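Local coordinates for lipoprotein (PDB 3O0Y) that is of unknown function but is a putative lipoprotein of DUF885, a family of the peptidase MA clan, which suggests a metallopeptidase-like fold, at residues A[159-162]-A[163-167]; A[240-243]-A[244-247]; A[576-580]-A[581-585]. One frame throughout, in Å; residues are numbered along the deposited sequence.

Interaction 1 (A[159-162]-A[163-167])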
ATOM      1  N   THR A 159      -7.860 -24.526   7.314  1.00 14.45           N
ATOM      2  CA  THR A 159      -9.113 -24.978   7.883  1.00 14.94           C
ATOM      3  C   THR A 159      -9.381 -26.465   7.634  1.00 15.42           C
ATOM      4  O   THR A 159     -10.419 -26.927   8.056  1.00 14.81           O
ATOM      5  CB  THR A 159     -10.315 -24.189   7.321  1.00 16.11           C
ATOM      6  OG1 THR A 159     -10.516 -24.507   5.943  1.00 16.27           O
ATOM      7  CG2 THR A 159     -10.104 -22.639   7.467  1.00 15.35           C
ATOM      8  N   THR A 160      -8.480 -27.170   6.917  1.00 13.43           N
ATOM      9  CA  THR A 160      -8.655 -28.554   6.487  1.00 14.27           C
ATOM     10  C   THR A 160      -7.262 -29.153   6.386  1.00 12.97           C
ATOM     11  O   THR A 160      -6.254 -28.411   6.366  1.00 12.49           O
ATOM     12  CB  THR A 160      -9.317 -28.688   5.069  1.00 14.45           C
ATOM     13  OG1 THR A 160      -8.412 -28.186   4.067  1.00 15.17           O
ATOM     14  CG2 THR A 160     -10.637 -27.969   4.991  1.00 17.41           C
ATOM     15  N   GLU A 161      -7.169 -30.469   6.345  1.00 12.99           N
ATOM     16  CA  GLU A 161      -5.882 -31.142   6.233  1.00 11.89           C
ATOM     17  C   GLU A 161      -5.197 -30.716   4.941  1.00 12.53           C
ATOM     18  O   GLU A 161      -3.954 -30.535   4.899  1.00 12.17           O
ATOM     19  CB  GLU A 161      -6.095 -32.659   6.222  1.00 14.61           C
ATOM     20  CG  GLU A 161      -4.796 -33.447   6.118  1.00 19.22           C
ATOM     21  CD  GLU A 161      -4.969 -34.986   6.317  1.00 27.93           C
ATOM     22  OE1 GLU A 161      -6.109 -35.483   6.479  1.00 31.36           O
ATOM     23  OE2 GLU A 161      -3.933 -35.655   6.356  1.00 33.46           O
ATOM     24  N   LYS A 162      -5.991 -30.610   3.861  1.00 13.15           N
ATOM     25  CA  LYS A 162      -5.411 -30.242   2.533  1.00 14.05           C
ATOM     26  C   LYS A 162      -4.788 -28.841   2.587  1.00 11.95           C
ATOM     27  O   LYS A 162      -3.673 -28.636   2.082  1.00 11.62           O
ATOM     28  CB  LYS A 162      -6.463 -30.360   1.402  1.00 13.78           C
ATOM     29  CG  LYS A 162      -6.064 -29.788   0.094  1.00 19.28           C
ATOM     30  CD  LYS A 162      -4.944 -30.566  -0.575  1.00 26.83           C
ATOM     31  CE  LYS A 162      -4.620 -29.910  -1.946  1.00 34.06           C
ATOM     32  NZ  LYS A 162      -3.559 -30.678  -2.628  1.00 38.29           N
ATOM     33  N   GLU A 163      -5.473 -27.903   3.227  1.00 11.58           N
ATOM     34  CA  GLU A 163      -4.918 -26.544   3.405  1.00 11.58           C
ATOM     35  C   GLU A 163      -3.678 -26.538   4.298  1.00 11.58           C
ATOM     36  O   GLU A 163      -2.731 -25.839   4.023  1.00 11.05           O
ATOM     37  CB  GLU A 163      -5.975 -25.615   3.933  1.00 11.12           C
ATOM     38  CG  GLU A 163      -7.072 -25.304   2.885  1.00 11.75           C
ATOM     39  CD  GLU A 163      -8.256 -24.490   3.402  1.00 19.66           C
ATOM     40  OE1 GLU A 163      -8.357 -24.104   4.600  1.00 16.61           O
ATOM     41  OE2 GLU A 163      -9.105 -24.169   2.551  1.00 23.66           O
ATOM     42  N   ALA A 164      -3.629 -27.376   5.332  1.00 10.33           N
ATOM     43  CA  ALA A 164      -2.404 -27.466   6.130  1.00 10.43           C
ATOM     44  C   ALA A 164      -1.249 -27.943   5.286  1.00  9.68           C
ATOM     45  O   ALA A 164      -0.123 -27.482   5.421  1.00 10.85           O
ATOM     46  CB  ALA A 164      -2.608 -28.438   7.293  1.00  9.75           C
ATOM     47  N   LEU A 165      -1.518 -28.901   4.439  1.00  9.67           N
ATOM     48  CA  LEU A 165      -0.481 -29.473   3.601  1.00 11.29           C
ATOM     49  C   LEU A 165      -0.030 -28.440   2.544  1.00 11.09           C
ATOM     50  O   LEU A 165       1.156 -28.353   2.220  1.00 11.86           O
ATOM     51  CB  LEU A 165      -0.951 -30.761   2.952  1.00 12.62           C
ATOM     52  CG  LEU A 165      -1.075 -31.992   3.901  1.00 12.99           C
ATOM     53  CD1 LEU A 165      -1.782 -33.159   3.207  1.00 20.23           C
ATOM     54  CD2 LEU A 165       0.298 -32.432   4.449  1.00 15.46           C
ATOM     55  N   ASP A 166      -0.934 -27.623   2.038  1.00 11.58           N
ATOM     56  CA  ASP A 166      -0.485 -26.505   1.160  1.00 11.59           C
ATOM     57  C   ASP A 166       0.531 -25.521   1.801  1.00 12.03           C
ATOM     58  O   ASP A 166       1.488 -25.010   1.143  1.00 12.22           O
ATOM     59  CB  ASP A 166      -1.658 -25.679   0.678  1.00 12.61           C
ATOM     60  CG  ASP A 166      -2.609 -26.425  -0.273  1.00 13.43           C
ATOM     61  OD1 ASP A 166      -2.239 -27.458  -0.837  1.00 15.85           O
ATOM     62  OD2 ASP A 166      -3.783 -25.970  -0.407  1.00 14.64           O
ATOM     63  N   TYR A 167       0.347 -25.283   3.097  1.00 10.26           N
ATOM     64  CA  TYR A 167       1.253 -24.425   3.885  1.00  9.67           C
ATOM     65  C   TYR A 167       2.626 -25.074   4.000  1.00 11.00           C
ATOM     66  O   TYR A 167       3.649 -24.430   3.768  1.00  8.75           O
ATOM     67  CB  TYR A 167       0.586 -24.193   5.254  1.00  9.43           C
ATOM     68  CG  TYR A 167       1.178 -23.219   6.210  1.00 10.91           C
ATOM     69  CD1 TYR A 167       0.889 -21.871   6.115  1.00 12.08           C
ATOM     70  CD2 TYR A 167       2.053 -23.638   7.222  1.00 12.42           C
ATOM     71  CE1 TYR A 167       1.345 -20.949   7.114  1.00  9.18           C
ATOM     72  CE2 TYR A 167       2.483 -22.740   8.218  1.00 11.34           C
ATOM     73  CZ  TYR A 167       2.180 -21.405   8.117  1.00 10.57           C
ATOM     74  OH  TYR A 167       2.631 -20.509   9.058  1.00 12.84           O
TER
HETATM   75  O   HOH W   1      -0.594 -29.690  -1.056  1.00 31.64           O

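Interaction 2 (A[240-243]-A[244-247])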
ATOM      1  N   GLN A 240      -0.816 -32.721  15.815  1.00 11.79           N
ATOM      2  CA  GLN A 240       0.585 -32.730  16.285  1.00 13.68           C
ATOM      3  C   GLN A 240       1.522 -33.112  15.178  1.00 12.36           C
ATOM      4  O   GLN A 240       2.607 -32.542  15.064  1.00 13.76           O
ATOM      5  CB  GLN A 240       0.803 -33.680  17.508  1.00 14.39           C
ATOM      6  CG  GLN A 240       0.055 -33.289  18.805  1.00 22.56           C
ATOM      7  CD  GLN A 240       0.116 -34.380  19.968  1.00 30.13           C
ATOM      8  OE1 GLN A 240       0.415 -35.582  19.743  1.00 33.43           O
ATOM      9  NE2 GLN A 240      -0.187 -33.941  21.206  1.00 35.70           N
ATOM     10  N   SER A 241       1.162 -34.115  14.394  1.00 12.09           N
ATOM     11  CA  SER A 241       2.025 -34.532  13.290  1.00 12.63           C
ATOM     12  C   SER A 241       2.226 -33.408  12.268  1.00 13.66           C
ATOM     13  O   SER A 241       3.330 -33.204  11.747  1.00 11.94           O
ATOM     14  CB  SER A 241       1.410 -35.707  12.537  1.00 15.42           C
ATOM     15  OG  SER A 241       2.181 -36.020  11.366  1.00 17.82           O
ATOM     16  N   LEU A 242       1.155 -32.700  11.972  1.00 10.33           N
ATOM     17  CA  LEU A 242       1.309 -31.553  11.021  1.00 11.41           C
ATOM     18  C   LEU A 242       2.205 -30.419  11.602  1.00 11.73           C
ATOM     19  O   LEU A 242       3.058 -29.881  10.901  1.00 12.92           O
ATOM     20  CB  LEU A 242      -0.062 -31.056  10.604  1.00 10.42           C
ATOM     21  CG  LEU A 242      -0.895 -31.987   9.711  1.00 10.30           C
ATOM     22  CD1 LEU A 242      -2.392 -31.638   9.758  1.00 10.33           C
ATOM     23  CD2 LEU A 242      -0.423 -31.958   8.303  1.00 10.91           C
ATOM     24  N   ILE A 243       2.067 -30.118  12.887  1.00 10.75           N
ATOM     25  CA  ILE A 243       2.894 -29.111  13.539  1.00 11.66           C
ATOM     26  C   ILE A 243       4.362 -29.521  13.464  1.00 11.82           C
ATOM     27  O   ILE A 243       5.236 -28.706  13.142  1.00 11.76           O
ATOM     28  CB  ILE A 243       2.423 -28.897  14.998  1.00 10.39           C
ATOM     29  CG1 ILE A 243       1.050 -28.248  15.015  1.00 12.40           C
ATOM     30  CG2 ILE A 243       3.410 -28.064  15.795  1.00 13.96           C
ATOM     31  CD1 ILE A 243       0.388 -28.366  16.334  1.00  6.88           C
ATOM     32  N   THR A 244       4.659 -30.796  13.709  1.00 12.79           N
ATOM     33  CA  THR A 244       6.019 -31.297  13.554  1.00 13.03           C
ATOM     34  C   THR A 244       6.572 -31.116  12.159  1.00 15.10           C
ATOM     35  O   THR A 244       7.765 -30.781  11.984  1.00 13.01           O
ATOM     36  CB  THR A 244       6.107 -32.797  13.976  1.00 14.13           C
ATOM     37  OG1 THR A 244       5.633 -32.875  15.319  1.00 14.18           O
ATOM     38  CG2 THR A 244       7.560 -33.324  13.845  1.00 15.63           C
ATOM     39  N   GLN A 245       5.723 -31.362  11.169  1.00 14.30           N
ATOM     40  CA  GLN A 245       6.086 -31.170   9.770  1.00 14.37           C
ATOM     41  C   GLN A 245       6.393 -29.696   9.446  1.00 13.07           C
ATOM     42  O   GLN A 245       7.370 -29.392   8.740  1.00 14.45           O
ATOM     43  CB  GLN A 245       4.989 -31.690   8.857  1.00 14.17           C
ATOM     44  CG  GLN A 245       4.933 -33.208   8.791  1.00 17.59           C
ATOM     45  CD  GLN A 245       3.785 -33.666   7.929  1.00 22.63           C
ATOM     46  OE1 GLN A 245       3.771 -33.418   6.717  1.00 22.02           O
ATOM     47  NE2 GLN A 245       2.827 -34.368   8.540  1.00 25.87           N
ATOM     48  N   VAL A 246       5.644 -28.800  10.039  1.00 12.06           N
ATOM     49  CA  VAL A 246       5.860 -27.368   9.880  1.00 11.47           C
ATOM     50  C   VAL A 246       7.162 -26.979  10.518  1.00 13.37           C
ATOM     51  O   VAL A 246       7.965 -26.334   9.877  1.00 10.88           O
ATOM     52  CB  VAL A 246       4.706 -26.504  10.443  1.00 10.64           C
ATOM     53  CG1 VAL A 246       5.137 -24.977  10.484  1.00  8.77           C
ATOM     54  CG2 VAL A 246       3.438 -26.707   9.532  1.00  8.94           C
ATOM     55  N   ILE A 247       7.410 -27.458  11.738  1.00 11.71           N
ATOM     56  CA  ILE A 247       8.678 -27.188  12.412  1.00 13.37           C
ATOM     57  C   ILE A 247       9.855 -27.682  11.610  1.00 12.38           C
ATOM     58  O   ILE A 247      10.879 -26.997  11.550  1.00 14.71           O
ATOM     59  CB  ILE A 247       8.732 -27.828  13.838  1.00 11.58           C
ATOM     60  CG1 ILE A 247       7.694 -27.150  14.736  1.00 11.89           C
ATOM     61  CG2 ILE A 247      10.193 -27.751  14.376  1.00 12.82           C
ATOM     62  CD1 ILE A 247       7.366 -27.925  16.068  1.00 14.11           C
TER

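Interaction 3 (A[576-580]-A[581-585])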
ATOM      1  N   ASP A 576     -25.498  25.598  -8.731  1.00 18.59           N
ATOM      2  CA  ASP A 576     -26.395  25.064  -7.706  1.00 22.16           C
ATOM      3  C   ASP A 576     -26.998  23.709  -8.078  1.00 21.07           C
ATOM      4  O   ASP A 576     -27.671  23.100  -7.260  1.00 24.06           O
ATOM      5  CB  ASP A 576     -27.491  26.088  -7.359  1.00 24.53           C
ATOM      6  CG  ASP A 576     -28.525  26.270  -8.476  1.00 31.32           C
ATOM      7  OD1 ASP A 576     -29.473  27.087  -8.240  1.00 42.90           O
ATOM      8  OD2 ASP A 576     -28.403  25.659  -9.593  1.00 34.72           O
ATOM      9  N   LYS A 577     -26.686  23.206  -9.279  1.00 19.39           N
ATOM     10  CA  LYS A 577     -27.041  21.839  -9.683  1.00 18.63           C
ATOM     11  C   LYS A 577     -25.934  20.839  -9.273  1.00 16.22           C
ATOM     12  O   LYS A 577     -26.064  19.633  -9.528  1.00 16.00           O
ATOM     13  CB  LYS A 577     -27.254  21.748 -11.200  1.00 21.81           C
ATOM     14  CG  LYS A 577     -28.347  22.727 -11.677  1.00 27.34           C
ATOM     15  CD  LYS A 577     -29.655  22.008 -11.886  1.00 37.69           C
ATOM     16  CE  LYS A 577     -29.785  21.585 -13.393  1.00 41.11           C
ATOM     17  NZ  LYS A 577     -31.012  20.767 -13.734  1.00 43.23           N
ATOM     18  N   PHE A 578     -24.856  21.337  -8.679  1.00 13.88           N
ATOM     19  CA  PHE A 578     -23.832  20.395  -8.176  1.00 12.22           C
ATOM     20  C   PHE A 578     -24.405  19.502  -7.088  1.00 12.81           C
ATOM     21  O   PHE A 578     -24.989  19.984  -6.134  1.00 13.15           O
ATOM     22  CB  PHE A 578     -22.542  21.105  -7.757  1.00 12.38           C
ATOM     23  CG  PHE A 578     -21.480  20.165  -7.239  1.00 11.34           C
ATOM     24  CD1 PHE A 578     -20.582  19.509  -8.097  1.00  9.01           C
ATOM     25  CD2 PHE A 578     -21.371  19.954  -5.880  1.00  9.85           C
ATOM     26  CE1 PHE A 578     -19.632  18.600  -7.581  1.00  8.50           C
ATOM     27  CE2 PHE A 578     -20.462  19.065  -5.380  1.00  8.24           C
ATOM     28  CZ  PHE A 578     -19.576  18.396  -6.259  1.00  9.89           C
ATOM     29  N   ASP A 579     -24.147  18.189  -7.180  1.00 13.01           N
ATOM     30  CA  ASP A 579     -24.538  17.247  -6.143  1.00 13.03           C
ATOM     31  C   ASP A 579     -23.347  16.382  -5.762  1.00  9.67           C
ATOM     32  O   ASP A 579     -22.788  15.627  -6.603  1.00  9.51           O
ATOM     33  CB  ASP A 579     -25.644  16.355  -6.644  1.00 16.06           C
ATOM     34  CG  ASP A 579     -26.170  15.509  -5.544  1.00 24.16           C
ATOM     35  OD1 ASP A 579     -26.841  16.076  -4.656  1.00 39.78           O
ATOM     36  OD2 ASP A 579     -25.793  14.334  -5.464  1.00 31.54           O
ATOM     37  N   LEU A 580     -22.863  16.559  -4.549  1.00  9.92           N
ATOM     38  CA  LEU A 580     -21.661  15.854  -4.143  1.00  7.61           C
ATOM     39  C   LEU A 580     -21.857  14.347  -4.189  1.00  6.51           C
ATOM     40  O   LEU A 580     -20.956  13.613  -4.450  1.00  6.14           O
ATOM     41  CB  LEU A 580     -21.257  16.336  -2.738  1.00  9.59           C
ATOM     42  CG  LEU A 580     -19.929  15.818  -2.211  1.00  7.27           C
ATOM     43  CD1 LEU A 580     -18.748  16.333  -2.985  1.00  6.51           C
ATOM     44  CD2 LEU A 580     -19.859  16.184  -0.659  1.00  9.33           C
ATOM     45  N   ALA A 581     -23.066  13.844  -3.889  1.00  7.24           N
ATOM     46  CA  ALA A 581     -23.318  12.410  -3.977  1.00  7.41           C
ATOM     47  C   ALA A 581     -23.051  11.855  -5.363  1.00  8.61           C
ATOM     48  O   ALA A 581     -22.476  10.742  -5.506  1.00  8.41           O
ATOM     49  CB  ALA A 581     -24.756  12.062  -3.527  1.00  8.40           C
ATOM     50  N   GLU A 582     -23.498  12.582  -6.389  1.00  8.55           N
ATOM     51  CA  GLU A 582     -23.209  12.171  -7.792  1.00  6.90           C
ATOM     52  C   GLU A 582     -21.784  12.225  -8.110  1.00  7.33           C
ATOM     53  O   GLU A 582     -21.305  11.347  -8.778  1.00  8.98           O
ATOM     54  CB  GLU A 582     -23.937  13.047  -8.781  1.00  9.11           C
ATOM     55  CG  GLU A 582     -25.462  12.877  -8.701  1.00 10.20           C
ATOM     56  CD  GLU A 582     -26.201  13.713  -9.741  1.00 16.52           C
ATOM     57  OE1 GLU A 582     -25.565  14.416 -10.570  1.00 17.66           O
ATOM     58  OE2 GLU A 582     -27.449  13.619  -9.736  1.00 21.67           O
ATOM     59  N   PHE A 583     -21.064  13.235  -7.624  1.00  6.90           N
ATOM     60  CA  PHE A 583     -19.630  13.325  -7.848  1.00  6.97           C
ATOM     61  C   PHE A 583     -18.925  12.123  -7.248  1.00  6.46           C
ATOM     62  O   PHE A 583     -18.056  11.555  -7.858  1.00  6.25           O
ATOM     63  CB  PHE A 583     -19.078  14.623  -7.229  1.00  8.54           C
ATOM     64  CG  PHE A 583     -17.588  14.761  -7.297  1.00  7.47           C
ATOM     65  CD1 PHE A 583     -17.018  15.123  -8.505  1.00  8.90           C
ATOM     66  CD2 PHE A 583     -16.764  14.634  -6.197  1.00  7.57           C
ATOM     67  CE1 PHE A 583     -15.617  15.201  -8.661  1.00  7.86           C
ATOM     68  CE2 PHE A 583     -15.376  14.731  -6.326  1.00  9.68           C
ATOM     69  CZ  PHE A 583     -14.802  15.062  -7.581  1.00  8.60           C
ATOM     70  N   HIS A 584     -19.289  11.769  -6.029  1.00  6.14           N
ATOM     71  CA  HIS A 584     -18.711  10.581  -5.405  1.00  5.68           C
ATOM     72  C   HIS A 584     -18.992   9.293  -6.187  1.00  7.51           C
ATOM     73  O   HIS A 584     -18.154   8.419  -6.237  1.00  6.35           O
ATOM     74  CB  HIS A 584     -19.155  10.465  -3.935  1.00  5.51           C
ATOM     75  CG  HIS A 584     -18.521  11.490  -3.027  1.00  4.92           C
ATOM     76  ND1 HIS A 584     -19.104  11.949  -1.876  1.00  4.91           N
ATOM     77  CD2 HIS A 584     -17.408  12.249  -3.212  1.00  7.14           C
ATOM     78  CE1 HIS A 584     -18.313  12.861  -1.325  1.00  7.08           C
ATOM     79  NE2 HIS A 584     -17.284  13.075  -2.127  1.00  6.70           N
ATOM     80  N   ASP A 585     -20.149   9.167  -6.775  1.00  5.23           N
ATOM     81  CA  ASP A 585     -20.467   7.984  -7.548  1.00  7.10           C
ATOM     82  C   ASP A 585     -19.573   7.939  -8.800  1.00  7.90           C
ATOM     83  O   ASP A 585     -19.034   6.871  -9.140  1.00  7.86           O
ATOM     84  CB  ASP A 585     -21.892   7.955  -7.971  1.00  7.61           C
ATOM     85  CG  ASP A 585     -22.877   7.640  -6.832  1.00 16.09           C
ATOM     86  OD1 ASP A 585     -22.512   7.127  -5.740  1.00 18.67           O
ATOM     87  OD2 ASP A 585     -24.080   7.823  -7.127  1.00 20.96           O
TER
HETATM   88  O   HOH W   2     -24.701  17.036  -9.727  1.00 23.46           O
HETATM   89  O   HOH W   3     -25.484  15.374  -2.513  1.00 24.83           O

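Interaction 1 (A[159-162]-A[163-167])
Glu163 OE1 takes two bonds from one residue, Thr159. Thr159 OG1 donates to Glu163 OE1 at 2.6 Å, from above the carboxylate plane. Thr159 N donates to Glu163 OE1 at 2.8 Å and meets its anti lone pair, though the bond is bent (138° at the hydrogen). The Glu163 chain is extended beyond CG. Its first torsion sets CG beside its own backbone N (chi1 -70°), which turns the carboxylate back over the start of the helix.

Thr160 is the N-cap. Thr160 OG1 accepts from Glu163 N at 3.1 Å in a nearly straight bond (166°). Thr160 OG1 also lies 3.4 Å from Glu163 CG, alongside the start of that extended chain. The glutamate grips Thr159 and not the backbone N of Thr160, so this resembles a capping box without having its classic form.

Lys162 bends at chi2 and brings its CE to 3.6 Å from OD1 of Asp166, one turn later. The salt bridge from Lys162 NZ to Asp166 OD1 is long, at 3.9 Å. A water bonds to OD1 and, weakly, to NZ.

The cap starts helix 161-172. Ala164 and Leu165 pack on Leu242 of helix 236-268, and Ala164 also meets Phe224 and Ile228 of helix 219-228.

Interaction 2 (A[240-243]-A[244-247])
The amide of Gln245 is the flat group that meets Ser241 one turn earlier, and it does so through NE2; no ring takes part. Gln245 NE2 lies 3.3 Å from Ser241 OG and 3.4 Å from Ser241 O. Both are hydrogen bonds given by the amide, and both are weak and bent (145° to OG, 139° to O). Leu242 CD2 stands 4.1 Å from Gln245 NE2, an apolar neighbour.

The Gln245 chain is extended to CD, and chi3 (65°) turns the amide so that NE2 faces back down the helix. Gln245 CG passes 3.4 Å from Ser241 O, an oxygen that also accepts from Gln245 N. Replacing Gln245 by an alanine would probably leave Ser241 OG without this donor and open a gap beside Leu242 CD2.

Thr244 turns its polar atoms to Gln240. Thr244 N donates to Gln240 O at 3.0 Å, an ordinary helix bond. Thr244 OG1 lies 3.1 Å from Gln240 O.

On the side turned to helix 219-228, Ile243 CG2 touches Ile247 CD1 at 4.0 Å, the two side chains crossing at a slant. Ile247 CG1 also comes close to Ile243 O. These isoleucines lean toward that helix at Phe224 and Arg225. The buried Leu242 and Val246 pack against Ile168 and Phe224.

The chemistry is that of an amphipathic helix. Backbone bonds of the i to i+4 kind do the holding. The side-chain bonds from Gln245 to Ser241 are weak and probably add little strength. The apolar residues carry the packing on the neighbouring helices.

Interaction 3 (A[576-580]-A[581-585])
Asp579 OD2 accepts from Glu582 N at 3.0 Å, on the anti side of the carboxylate and 19° out of its plane. Asp579 OD1 accepts a hydrogen bond from a water at 2.6 Å. That water accepts in turn from Ala581 N. Two of the first amides of the helix therefore find acceptors, one directly and one through solvent. CG of Asp579 stands anti to its own N (chi1 -173°), which swings the carboxylate over these amides.

This is an N-cap, and Asp579 with Glu582 recalls a capping box. The return bond runs through a second water, which donates to Glu582 OE1 and to Lys577 O and accepts weakly from Asp579 N. Glu582 OE1 is also held by Lys609, in a salt bridge, and by Trp605 NE1.

Asp579 O accepts from Phe583 N in its carbonyl plane, at 3.1 Å. Leu580 O accepts from His584 N at 2.9 Å and lies over one face of the His584 ring. Leu580 CG touches His584 CE1 at 3.5 Å. Both ring nitrogens are satisfied elsewhere: ND1 by Val377 O, NE2 by Tyr476 OH. Phe578 CZ rests 3.9 Å from Phe583 CB, beside Trp605.

How the interactions relate
Along the chain the contacts come in the order 1, 2, 3, and all lie within the DUF885 family region. Interactions 1 and 2 are neighbours, with centres 12 Å apart. Their helices, 161-172 and 236-268, pack directly through leucine, alanine and valine side chains, with Val246 meeting Tyr167. Phe224 of helix 219-228 touches both, so three helices share this apolar seam. Interaction 3 starts helix 580-588 near the C-terminus, its centre about 49 Å from that of interaction 1 and about 57 Å from that of interaction 2. It lies on the opposite side of the chain's centre from interaction 2. Interactions 1 and 3 both cap helix starts, in distant parts of this largely helical protein.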